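Local atomic coordinates of fructosamine deglycase FrlB (Bacillus subtilis, PDB entry 3EUA), a protein that converts a range of fructosamine 6-phosphates into glucose 6-phosphate and a free amino acid, working as a homooctamer. Residues A[25-31]-A[75-81]; A[68-74]-A[96-102]; A[103-109]-A[119-125]; A[46-51]-A[145-149]. All coordinates share one frame; numbering follows the deposited sequence.

Overall arrangement
Contacts 1 and 3 belong to one five-stranded parallel sheet, ordered 55-60, 27-32, 76-82, 103-108, 121-124. Their centres lie about 12 Å apart, and the join between them is made by strands 76-82 and 103-108, where V78 N meets L103 O at 2.8 Å. Contact 2, about 9 Å from contact 1 between centres, packs on the sheet face that carries F29 and V78. Contact 4, its centre about 12 Å from that of contact 1, lies against the other face, F47 CZ reaching V28 CG2 at 3.5 Å. Contacts 2 and 4 are about 21 Å apart between centres, yet both touch the second subunit. All four build the first SIS domain, a fold that binds phosphosugars.

Contact 1: residues A[25-31]-A[75-81]; sequences IDHVFFV and KSLVILC
Strands 27-31 and 76-81 run parallel, their axes 4.7 Å apart and 19° from alignment, in the middle of the parallel sheet of an SIS domain, a Rossmann-like alpha-beta-alpha sandwich. The bonding starts ahead of the strands, where D26 N donates to K75 O. H27 O then accepts from L77 N, F29 bonds through its N to L77 O and through its O to I79 N, and V31 N reaches I79 O at 2.9 Å.

V28, F30, L77 and I79 share one face; helix 137-153 packs on F30, L77 and I79, and F47 of helix 41-50 on V28. There I79 extends its CD1 to the F30 ring, touching CE1 at 3.8 Å, and also reaches V28 CG1 at 4.1 Å; the F30 and I79 side chains run alongside each other. I25 CG2 adds to this layer by lying 3.9 Å from L77 CB.

H27, F29, V31, V78 and L80 occupy the opposite face, where helix 88-99 packs on V31, V78 and L80. V31 CG2 meets V78 CG1 at 3.7 Å, while the second methyl of V78 sits by F29 CB. H27 turns its ring away toward strand 55-60, where NE2 is hydrogen-bonded to D57. F29, its CG anti to the carbonyl carbon (chi1 -67°), brings its ring edge against S76 OG, which is bonded to the backbone N of G73 and lies 3.5 Å from F29 CE2.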
# COMPACT_ATOMS: atom_id res chain seq x y z
N ILE A 25 -24.29 5.75 -6.56
CA ILE A 25 -22.91 5.27 -6.57
C ILE A 25 -22.60 4.82 -5.16
O ILE A 25 -22.79 5.59 -4.21
CB ILE A 25 -21.88 6.39 -6.90
CG1 ILE A 25 -22.10 7.01 -8.28
CG2 ILE A 25 -20.50 5.83 -6.83
CD1 ILE A 25 -22.10 6.01 -9.46
N ASP A 26 -22.12 3.59 -4.99
CA ASP A 26 -21.77 3.12 -3.66
C ASP A 26 -20.30 2.77 -3.51
O ASP A 26 -19.88 2.35 -2.42
CB ASP A 26 -22.65 1.92 -3.26
CG ASP A 26 -22.43 0.66 -4.10
OD1 ASP A 26 -21.45 0.53 -4.84
OD2 ASP A 26 -23.29 -0.25 -3.99
N HIS A 27 -19.51 2.93 -4.57
CA HIS A 27 -18.10 2.52 -4.54
C HIS A 27 -17.30 3.39 -5.49
O HIS A 27 -17.70 3.58 -6.63
CB HIS A 27 -17.98 1.04 -5.03
CG HIS A 27 -16.82 0.26 -4.47
ND1 HIS A 27 -16.98 -0.99 -3.89
CD2 HIS A 27 -15.49 0.53 -4.41
CE1 HIS A 27 -15.80 -1.45 -3.51
NE2 HIS A 27 -14.88 -0.54 -3.81
N VAL A 28 -16.15 3.92 -5.02
CA VAL A 28 -15.23 4.65 -5.87
C VAL A 28 -13.93 3.82 -6.00
O VAL A 28 -13.46 3.25 -5.02
CB VAL A 28 -14.88 6.05 -5.30
CG1 VAL A 28 -13.92 6.73 -6.25
CG2 VAL A 28 -16.12 6.91 -5.19
N PHE A 29 -13.41 3.68 -7.23
CA PHE A 29 -12.15 2.98 -7.48
C PHE A 29 -11.16 3.97 -8.07
O PHE A 29 -11.49 4.61 -9.04
CB PHE A 29 -12.32 1.79 -8.46
CG PHE A 29 -13.13 0.65 -7.89
CD1 PHE A 29 -12.53 -0.36 -7.16
CD2 PHE A 29 -14.50 0.59 -8.07
CE1 PHE A 29 -13.29 -1.40 -6.60
CE2 PHE A 29 -15.24 -0.46 -7.54
CZ PHE A 29 -14.63 -1.47 -6.82
N PHE A 30 -10.00 4.15 -7.44
CA PHE A 30 -8.92 5.00 -7.92
C PHE A 30 -7.93 4.10 -8.67
O PHE A 30 -7.24 3.30 -8.06
CB PHE A 30 -8.23 5.66 -6.75
CG PHE A 30 -9.12 6.60 -6.01
CD1 PHE A 30 -9.43 7.86 -6.56
CD2 PHE A 30 -9.65 6.24 -4.77
CE1 PHE A 30 -10.23 8.75 -5.85
CE2 PHE A 30 -10.47 7.09 -4.09
CZ PHE A 30 -10.75 8.36 -4.63
N VAL A 31 -7.89 4.21 -9.99
CA VAL A 31 -7.10 3.29 -10.81
C VAL A 31 -6.13 3.97 -11.76
O VAL A 31 -6.52 4.73 -12.66
CB VAL A 31 -8.07 2.39 -11.64
CG1 VAL A 31 -7.32 1.31 -12.38
CG2 VAL A 31 -9.13 1.73 -10.74
N LYS A 75 -23.03 0.45 -9.89
CA LYS A 75 -23.06 1.47 -8.84
C LYS A 75 -21.64 1.93 -8.51
O LYS A 75 -21.43 2.55 -7.47
CB LYS A 75 -23.74 0.93 -7.60
CG LYS A 75 -25.21 0.58 -7.84
CD LYS A 75 -25.76 -0.15 -6.65
CE LYS A 75 -27.22 -0.43 -6.82
NZ LYS A 75 -27.70 -1.10 -5.58
N SER A 76 -20.68 1.66 -9.40
CA SER A 76 -19.28 2.06 -9.20
C SER A 76 -18.90 3.27 -10.02
O SER A 76 -19.37 3.43 -11.13
CB SER A 76 -18.32 0.92 -9.61
OG SER A 76 -18.47 -0.28 -8.85
N LEU A 77 -18.02 4.09 -9.46
CA LEU A 77 -17.40 5.21 -10.12
C LEU A 77 -15.92 4.84 -10.17
O LEU A 77 -15.35 4.47 -9.11
CB LEU A 77 -17.51 6.47 -9.27
CG LEU A 77 -16.77 7.71 -9.74
CD1 LEU A 77 -17.21 8.08 -11.14
CD2 LEU A 77 -16.99 8.88 -8.74
N VAL A 78 -15.30 4.89 -11.35
CA VAL A 78 -13.88 4.57 -11.47
C VAL A 78 -13.18 5.82 -11.99
O VAL A 78 -13.55 6.37 -13.01
CB VAL A 78 -13.65 3.33 -12.34
CG1 VAL A 78 -12.17 3.00 -12.47
CG2 VAL A 78 -14.39 2.11 -11.75
N ILE A 79 -12.19 6.30 -11.25
CA ILE A 79 -11.46 7.48 -11.61
C ILE A 79 -10.08 7.00 -12.06
O ILE A 79 -9.38 6.33 -11.28
CB ILE A 79 -11.29 8.45 -10.43
CG1 ILE A 79 -12.64 8.95 -9.92
CG2 ILE A 79 -10.42 9.66 -10.85
CD1 ILE A 79 -12.57 9.76 -8.67
N LEU A 80 -9.74 7.30 -13.32
CA LEU A 80 -8.46 6.89 -13.89
C LEU A 80 -7.59 8.09 -14.28
O LEU A 80 -8.09 9.21 -14.51
CB LEU A 80 -8.66 5.96 -15.10
CG LEU A 80 -9.60 4.78 -14.85
CD1 LEU A 80 -11.01 5.01 -15.47
CD2 LEU A 80 -8.98 3.53 -15.38
N CYS A 81 -6.29 7.87 -14.33
CA CYS A 81 -5.37 8.92 -14.73
C CYS A 81 -4.18 8.35 -15.48
O CYS A 81 -3.64 7.31 -15.11
CB CYS A 81 -4.89 9.68 -13.50
SG CYS A 81 -3.83 11.06 -13.96

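Contact 2: residues A[68-74]-A[96-102]; sequences NPVQLGE and FARGKGA
The irregular chain 68-74 contains a type I turn from P69 to L72, and the CA traces come nearest at E74 and G101, whose CA atoms are 4.5 Å apart. Helix 88-99 ends here in a Schellman motif: A102 N bonds back to A97 O and G101 N to R98 O, with G101 at positive phi. Between the two backbones the contacts are CA-H...O ones, among them E74 CA to G101 O at 3.4 Å, nearly straight at the hydrogen.

L72 is the apolar link. Its CG stands opposite the backbone N (chi1 177°), and the two methyls part: CD2 goes to F96 CE2 at 3.6 Å and to the aliphatic CG of K100, CD1 to A102 CB at 4.0 Å. The contact sits on a beta-alpha-beta crossover of the SIS sheet: loop 68-74 leads into strand 76-82, and helix 88-99 returns the chain to strand 103-108; L72, A97 and A102 all press on V78 beneath them.

N68 brings its amide oxygen to the edge of the F96 ring, OD1 lying 3.1 Å from CZ, with the amide and ring planes 70° apart. The same oxygen accepts a weak hydrogen bond from K100 NZ at 3.3 Å, the lysine chain bending at chi2 (-82°) to reach it. On the backbone side of N68, the carbonyl oxygen accepts a hydrogen bond from R49 of the second subunit.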
# COMPACT_ATOMS: atom_id res chain seq x y z
N ASN A 68 -10.06 -8.01 -10.11
CA ASN A 68 -11.47 -7.99 -10.54
C ASN A 68 -12.43 -7.92 -9.35
O ASN A 68 -13.15 -8.89 -9.07
CB ASN A 68 -11.67 -9.25 -11.40
CG ASN A 68 -13.04 -9.35 -12.01
OD1 ASN A 68 -13.67 -8.34 -12.30
ND2 ASN A 68 -13.51 -10.57 -12.21
N PRO A 69 -12.44 -6.78 -8.63
CA PRO A 69 -13.28 -6.68 -7.43
C PRO A 69 -14.71 -7.04 -7.72
O PRO A 69 -15.29 -6.49 -8.65
CB PRO A 69 -13.16 -5.21 -7.05
CG PRO A 69 -11.85 -4.78 -7.61
CD PRO A 69 -11.70 -5.53 -8.88
N VAL A 70 -15.26 -7.95 -6.92
CA VAL A 70 -16.64 -8.40 -7.12
C VAL A 70 -17.67 -7.27 -6.96
O VAL A 70 -18.75 -7.33 -7.56
CB VAL A 70 -17.01 -9.65 -6.24
CG1 VAL A 70 -16.99 -9.33 -4.80
CG2 VAL A 70 -18.38 -10.15 -6.60
N GLN A 71 -17.33 -6.22 -6.22
CA GLN A 71 -18.24 -5.10 -6.03
C GLN A 71 -18.18 -4.08 -7.17
O GLN A 71 -18.89 -3.10 -7.13
CB GLN A 71 -17.96 -4.44 -4.68
CG GLN A 71 -18.39 -5.33 -3.51
CD GLN A 71 -18.00 -4.76 -2.16
OE1 GLN A 71 -17.91 -3.56 -1.99
NE2 GLN A 71 -17.77 -5.63 -1.20
N LEU A 72 -17.33 -4.30 -8.18
CA LEU A 72 -17.26 -3.42 -9.34
C LEU A 72 -18.48 -3.65 -10.21
O LEU A 72 -18.74 -4.77 -10.64
CB LEU A 72 -16.02 -3.70 -10.20
CG LEU A 72 -15.84 -2.90 -11.51
CD1 LEU A 72 -15.78 -1.45 -11.24
CD2 LEU A 72 -14.58 -3.37 -12.25
N GLY A 73 -19.22 -2.58 -10.50
CA GLY A 73 -20.40 -2.70 -11.33
C GLY A 73 -21.11 -1.40 -11.60
O GLY A 73 -20.53 -0.34 -11.57
N GLU A 74 -22.42 -1.50 -11.83
CA GLU A 74 -23.25 -0.35 -12.18
C GLU A 74 -23.34 0.76 -11.14
O GLU A 74 -23.70 1.88 -11.48
CB GLU A 74 -24.66 -0.80 -12.53
CG GLU A 74 -24.71 -1.59 -13.84
CD GLU A 74 -26.09 -2.16 -14.13
OE1 GLU A 74 -26.84 -2.38 -13.15
OE2 GLU A 74 -26.42 -2.39 -15.33
N PHE A 96 -12.38 -2.08 -19.21
CA PHE A 96 -12.83 -3.12 -18.30
C PHE A 96 -13.94 -2.64 -17.37
O PHE A 96 -14.97 -3.31 -17.25
CB PHE A 96 -11.63 -3.62 -17.48
CG PHE A 96 -11.97 -4.65 -16.47
CD1 PHE A 96 -12.27 -5.95 -16.86
CD2 PHE A 96 -11.97 -4.36 -15.13
CE1 PHE A 96 -12.57 -6.91 -15.93
CE2 PHE A 96 -12.28 -5.33 -14.21
CZ PHE A 96 -12.57 -6.58 -14.61
N ALA A 97 -13.73 -1.50 -16.72
CA ALA A 97 -14.70 -0.92 -15.80
C ALA A 97 -15.96 -0.51 -16.54
O ALA A 97 -17.06 -0.81 -16.09
CB ALA A 97 -14.10 0.28 -15.06
N ARG A 98 -15.80 0.14 -17.69
CA ARG A 98 -16.96 0.57 -18.46
C ARG A 98 -17.78 -0.64 -18.92
O ARG A 98 -19.01 -0.59 -18.88
CB ARG A 98 -16.56 1.44 -19.64
CG ARG A 98 -17.71 2.20 -20.28
CD ARG A 98 -17.20 3.34 -21.16
NE ARG A 98 -18.30 4.15 -21.70
CZ ARG A 98 -18.16 5.18 -22.53
NH1 ARG A 98 -16.96 5.57 -22.95
NH2 ARG A 98 -19.25 5.83 -22.95
N GLY A 99 -17.11 -1.72 -19.32
CA GLY A 99 -17.77 -2.96 -19.75
C GLY A 99 -18.61 -3.58 -18.64
O GLY A 99 -19.59 -4.25 -18.93
N LYS A 100 -18.22 -3.34 -17.38
CA LYS A 100 -18.96 -3.80 -16.20
C LYS A 100 -20.10 -2.85 -15.79
O LYS A 100 -20.74 -3.07 -14.76
CB LYS A 100 -18.06 -3.93 -14.98
CG LYS A 100 -16.88 -4.89 -15.04
CD LYS A 100 -17.23 -6.29 -14.76
CE LYS A 100 -15.98 -7.10 -14.60
NZ LYS A 100 -16.27 -8.51 -14.27
N GLY A 101 -20.35 -1.79 -16.55
CA GLY A 101 -21.41 -0.84 -16.24
C GLY A 101 -21.00 0.30 -15.31
O GLY A 101 -21.81 1.12 -14.92
N ALA A 102 -19.72 0.38 -14.97
CA ALA A 102 -19.26 1.45 -14.10
C ALA A 102 -19.21 2.80 -14.82
O ALA A 102 -19.08 2.87 -16.05
CB ALA A 102 -17.89 1.13 -13.51

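Contact 3: residues A[103-109]-A[119-125]; sequences LTIAMTF and AQYVAQY
Backbone hydrogen bonds hold T104, A106 and T108 to segment 119-125. T104 O takes Y121 N, A106 bonds through N to Y121 O and through O to A123 N, the last at 2.9 Å. T108 N donates to A123 O at 3.3 Å and T108 O accepts from Y125 N at 3.2 Å, both longer than the bonds before them.

A side-chain bond extends the pairing before the second strand begins: T104 OG1 accepts from Q120 N at 2.9 Å. With chi1 at 54°, OG1 sits between its own N and C and faces the incoming amide. The hydroxyl also donates to a water that donates to Q120 OE1, tying the glutamine to T104 at backbone and tip.

Strand 103-108, helix 114-118 and strand 121-124 form a beta-alpha-beta unit at the edge of the SIS sheet, where 121-124 is the outermost strand within this chain.

In the apolar packing, A106 CB and A119 CB are pressed together at 3.3 Å, tighter than ordinary van der Waals contact. L103 CD1 approaches the Y121 ring at its edge, 3.5 Å from CE1; the phenol OH beyond is bonded to D19. The selenomethionine M107 bends at its last torsion (60°) to bring CE to Y125 CD2.

The backbone N of F109 lies over one face of the Y125 ring, toward its rim; Y125 OH is hydrogen-bonded to H83, while Y125 O lies in plane at the F109 ring edge.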
# COMPACT_ATOMS: atom_id res chain seq x y z
N LEU A 103 -19.37 3.86 -14.03
CA LEU A 103 -19.24 5.23 -14.50
C LEU A 103 -17.74 5.49 -14.48
O LEU A 103 -17.08 5.26 -13.46
CB LEU A 103 -19.96 6.19 -13.56
CG LEU A 103 -19.86 7.69 -13.81
CD1 LEU A 103 -20.42 8.06 -15.18
CD2 LEU A 103 -20.58 8.43 -12.68
N THR A 104 -17.18 5.94 -15.60
CA THR A 104 -15.75 6.17 -15.71
C THR A 104 -15.39 7.59 -16.07
O THR A 104 -15.99 8.19 -16.96
CB THR A 104 -15.10 5.24 -16.79
OG1 THR A 104 -15.77 5.38 -18.04
CG2 THR A 104 -15.16 3.80 -16.35
N ILE A 105 -14.40 8.12 -15.37
CA ILE A 105 -13.89 9.43 -15.64
C ILE A 105 -12.36 9.31 -15.67
O ILE A 105 -11.77 8.80 -14.74
CB ILE A 105 -14.35 10.47 -14.62
CG1 ILE A 105 -13.75 11.83 -14.99
CG2 ILE A 105 -13.95 10.01 -13.20
CD1 ILE A 105 -14.42 13.06 -14.37
N ALA A 106 -11.75 9.77 -16.76
CA ALA A 106 -10.34 9.72 -16.93
C ALA A 106 -9.74 11.11 -16.96
O ALA A 106 -10.32 12.01 -17.58
CB ALA A 106 -10.01 8.98 -18.26
N MSE A 107 -8.63 11.27 -16.24
CA MSE A 107 -7.85 12.48 -16.26
C MSE A 107 -6.65 12.22 -17.16
O MSE A 107 -6.08 11.12 -17.15
CB MSE A 107 -7.36 12.81 -14.88
CG MSE A 107 -8.44 12.98 -13.88
SE MSE A 107 -7.62 13.34 -12.15
CE MSE A 107 -6.79 14.77 -12.63
N THR A 108 -6.26 13.21 -17.97
CA THR A 108 -5.13 13.07 -18.83
C THR A 108 -4.64 14.44 -19.28
O THR A 108 -5.34 15.43 -19.14
CB THR A 108 -5.51 12.18 -20.02
OG1 THR A 108 -4.35 11.92 -20.82
CG2 THR A 108 -6.65 12.83 -20.89
N PHE A 109 -3.43 14.49 -19.80
CA PHE A 109 -2.88 15.70 -20.38
C PHE A 109 -3.22 15.71 -21.88
O PHE A 109 -3.19 16.76 -22.53
CB PHE A 109 -1.37 15.72 -20.11
CG PHE A 109 -0.65 16.94 -20.63
CD1 PHE A 109 -0.94 18.17 -20.11
CD2 PHE A 109 0.37 16.83 -21.58
CE1 PHE A 109 -0.26 19.31 -20.55
CE2 PHE A 109 1.05 17.93 -22.01
CZ PHE A 109 0.73 19.19 -21.50
N ALA A 119 -12.77 6.12 -21.78
CA ALA A 119 -13.50 6.66 -20.64
C ALA A 119 -14.76 7.39 -21.07
O ALA A 119 -14.78 8.03 -22.11
CB ALA A 119 -12.61 7.60 -19.80
N GLN A 120 -15.80 7.32 -20.23
CA GLN A 120 -17.06 7.97 -20.53
C GLN A 120 -16.94 9.49 -20.40
O GLN A 120 -17.50 10.23 -21.21
CB GLN A 120 -18.19 7.38 -19.65
CG GLN A 120 -19.58 7.95 -19.93
CD GLN A 120 -20.70 7.33 -19.12
OE1 GLN A 120 -20.53 6.29 -18.48
NE2 GLN A 120 -21.87 7.95 -19.18
N TYR A 121 -16.23 9.94 -19.37
CA TYR A 121 -15.98 11.35 -19.12
C TYR A 121 -14.47 11.57 -19.10
O TYR A 121 -13.73 10.71 -18.64
CB TYR A 121 -16.59 11.79 -17.78
CG TYR A 121 -18.10 11.84 -17.77
CD1 TYR A 121 -18.85 10.72 -17.43
CD2 TYR A 121 -18.78 13.02 -18.11
CE1 TYR A 121 -20.21 10.76 -17.41
CE2 TYR A 121 -20.17 13.05 -18.12
CZ TYR A 121 -20.86 11.92 -17.76
OH TYR A 121 -22.23 11.92 -17.75
N VAL A 122 -14.02 12.71 -19.62
CA VAL A 122 -12.62 13.06 -19.68
C VAL A 122 -12.40 14.44 -19.11
O VAL A 122 -13.11 15.37 -19.47
CB VAL A 122 -12.10 13.06 -21.13
CG1 VAL A 122 -10.62 13.50 -21.15
CG2 VAL A 122 -12.25 11.68 -21.76
N ALA A 123 -11.42 14.57 -18.23
CA ALA A 123 -11.08 15.84 -17.62
C ALA A 123 -9.59 16.06 -17.84
O ALA A 123 -8.77 15.28 -17.41
CB ALA A 123 -11.40 15.79 -16.14
N GLN A 124 -9.21 17.11 -18.51
CA GLN A 124 -7.82 17.30 -18.73
C GLN A 124 -7.27 18.12 -17.59
O GLN A 124 -8.01 18.74 -16.82
CB GLN A 124 -7.57 18.08 -19.98
CG GLN A 124 -8.17 17.56 -21.24
CD GLN A 124 -8.00 18.62 -22.32
OE1 GLN A 124 -6.93 19.23 -22.43
NE2 GLN A 124 -9.05 18.88 -23.06
N TYR A 125 -5.95 18.13 -17.50
CA TYR A 125 -5.28 18.96 -16.52
C TYR A 125 -4.12 19.64 -17.19
O TYR A 125 -3.70 19.21 -18.27
CB TYR A 125 -4.83 18.09 -15.34
CG TYR A 125 -3.84 16.95 -15.61
CD1 TYR A 125 -2.48 17.19 -15.74
CD2 TYR A 125 -4.27 15.63 -15.63
CE1 TYR A 125 -1.58 16.17 -15.94
CE2 TYR A 125 -3.37 14.57 -15.83
CZ TYR A 125 -2.03 14.84 -15.97
OH TYR A 125 -1.14 13.83 -16.15
O HOH W 1 -18.51 4.71 -17.69

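Contact 4: residues A[46-51]-A[145-149]; sequences VFDRES and VFGTL
L149 reaches from helix 137-153 into the last turn of helix 41-50, its CB directed at that helix. From CB the chain turns to CG, which stands opposite the carbonyl carbon (chi1 -73°), and there it forks. CD1 goes to the E50 side of the turn, 3.6 Å from E50 CB and 3.9 Å from V46 CG1. CD2 takes the other side, meeting S51 CB at 3.7 Å and lying over one face of the F47 ring as a CH-pi contact, 4.2 Å from the centroid and 23° off the normal.

V145, a turn earlier, touches F47 and V46 with one methyl: its CG1 is 3.8 Å from F47 CE1 and 4.0 Å from V46 CG1. T148 CG2 comes to the edge of the F47 ring. V46 answers from its own helix, laying CG1 over the F146 ring, 3.7 Å from CZ, in a second CH-pi contact.

No hydrogen bond joins the two segments; the polar ends turn to other partners. E50 forms a salt bridge with K157 and a hydrogen bond with N155, and S51 OG bonds to E153.

The two short segments run 27° from parallel with their axes 11.2 Å apart. Two helices thus pack on one face of the parallel sheet, F47 resting on V28 and V145 on F30, as expected of the alpha-beta-alpha sandwich of an SIS domain.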
# COMPACT_ATOMS: atom_id res chain seq x y z
N VAL A 46 -9.10 11.46 1.75
CA VAL A 46 -10.28 12.32 1.78
C VAL A 46 -11.54 11.47 1.89
O VAL A 46 -12.37 11.69 2.77
CB VAL A 46 -10.35 13.27 0.53
CG1 VAL A 46 -11.69 14.01 0.44
CG2 VAL A 46 -9.20 14.29 0.56
N PHE A 47 -11.70 10.50 1.01
CA PHE A 47 -12.86 9.62 1.09
C PHE A 47 -12.98 8.93 2.44
O PHE A 47 -14.08 8.82 2.98
CB PHE A 47 -12.88 8.56 -0.03
CG PHE A 47 -13.75 8.94 -1.16
CD1 PHE A 47 -13.33 9.82 -2.13
CD2 PHE A 47 -15.06 8.45 -1.23
CE1 PHE A 47 -14.17 10.19 -3.18
CE2 PHE A 47 -15.89 8.82 -2.27
CZ PHE A 47 -15.45 9.70 -3.23
N ASP A 48 -11.87 8.45 2.99
CA ASP A 48 -11.91 7.79 4.31
C ASP A 48 -12.39 8.70 5.42
O ASP A 48 -13.11 8.27 6.30
CB ASP A 48 -10.55 7.16 4.69
CG ASP A 48 -10.25 5.90 3.90
OD1 ASP A 48 -11.17 5.32 3.25
OD2 ASP A 48 -9.09 5.46 3.94
N ARG A 49 -12.00 9.97 5.37
CA ARG A 49 -12.40 10.96 6.39
C ARG A 49 -13.76 11.63 6.14
O ARG A 49 -14.40 12.11 7.09
CB ARG A 49 -11.34 12.05 6.46
CG ARG A 49 -10.05 11.63 7.10
CD ARG A 49 -10.02 11.92 8.60
NE ARG A 49 -11.16 11.39 9.34
CZ ARG A 49 -12.16 12.08 9.89
NH1 ARG A 49 -12.23 13.41 9.84
NH2 ARG A 49 -13.10 11.42 10.55
N GLU A 50 -14.20 11.66 4.88
CA GLU A 50 -15.43 12.37 4.51
C GLU A 50 -16.65 11.58 4.06
O GLU A 50 -17.77 12.04 4.29
CB GLU A 50 -15.10 13.30 3.34
CG GLU A 50 -14.06 14.36 3.68
CD GLU A 50 -14.57 15.37 4.70
OE1 GLU A 50 -15.78 15.66 4.74
OE2 GLU A 50 -13.72 15.87 5.46
N SER A 51 -16.44 10.44 3.40
CA SER A 51 -17.56 9.71 2.85
C SER A 51 -18.22 8.77 3.83
O SER A 51 -17.61 7.84 4.32
CB SER A 51 -17.15 8.92 1.60
OG SER A 51 -18.28 8.22 1.10
N VAL A 145 -13.11 14.78 -6.86
CA VAL A 145 -13.32 14.12 -5.57
C VAL A 145 -14.25 14.92 -4.64
O VAL A 145 -15.26 14.39 -4.18
CB VAL A 145 -11.97 13.79 -4.91
CG1 VAL A 145 -12.09 13.37 -3.44
CG2 VAL A 145 -11.29 12.71 -5.72
N PHE A 146 -13.93 16.18 -4.38
CA PHE A 146 -14.79 16.99 -3.50
C PHE A 146 -16.13 17.28 -4.14
O PHE A 146 -17.14 17.39 -3.45
CB PHE A 146 -14.12 18.29 -3.07
CG PHE A 146 -13.05 18.08 -2.02
CD1 PHE A 146 -13.38 18.06 -0.67
CD2 PHE A 146 -11.74 17.89 -2.38
CE1 PHE A 146 -12.39 17.84 0.29
CE2 PHE A 146 -10.76 17.69 -1.43
CZ PHE A 146 -11.10 17.66 -0.10
N GLY A 147 -16.13 17.40 -5.47
CA GLY A 147 -17.37 17.61 -6.21
C GLY A 147 -18.29 16.41 -6.07
O GLY A 147 -19.46 16.59 -5.88
N THR A 148 -17.73 15.20 -6.22
CA THR A 148 -18.48 13.93 -6.10
C THR A 148 -19.12 13.81 -4.73
O THR A 148 -20.30 13.49 -4.61
CB THR A 148 -17.55 12.75 -6.45
OG1 THR A 148 -17.17 12.85 -7.84
CG2 THR A 148 -18.24 11.40 -6.19
N LEU A 149 -18.35 14.12 -3.68
CA LEU A 149 -18.85 14.09 -2.31
C LEU A 149 -19.93 15.15 -2.09
O LEU A 149 -20.89 14.92 -1.37
CB LEU A 149 -17.70 14.28 -1.31
CG LEU A 149 -16.74 13.12 -1.12
CD1 LEU A 149 -15.49 13.51 -0.28
CD2 LEU A 149 -17.45 11.95 -0.50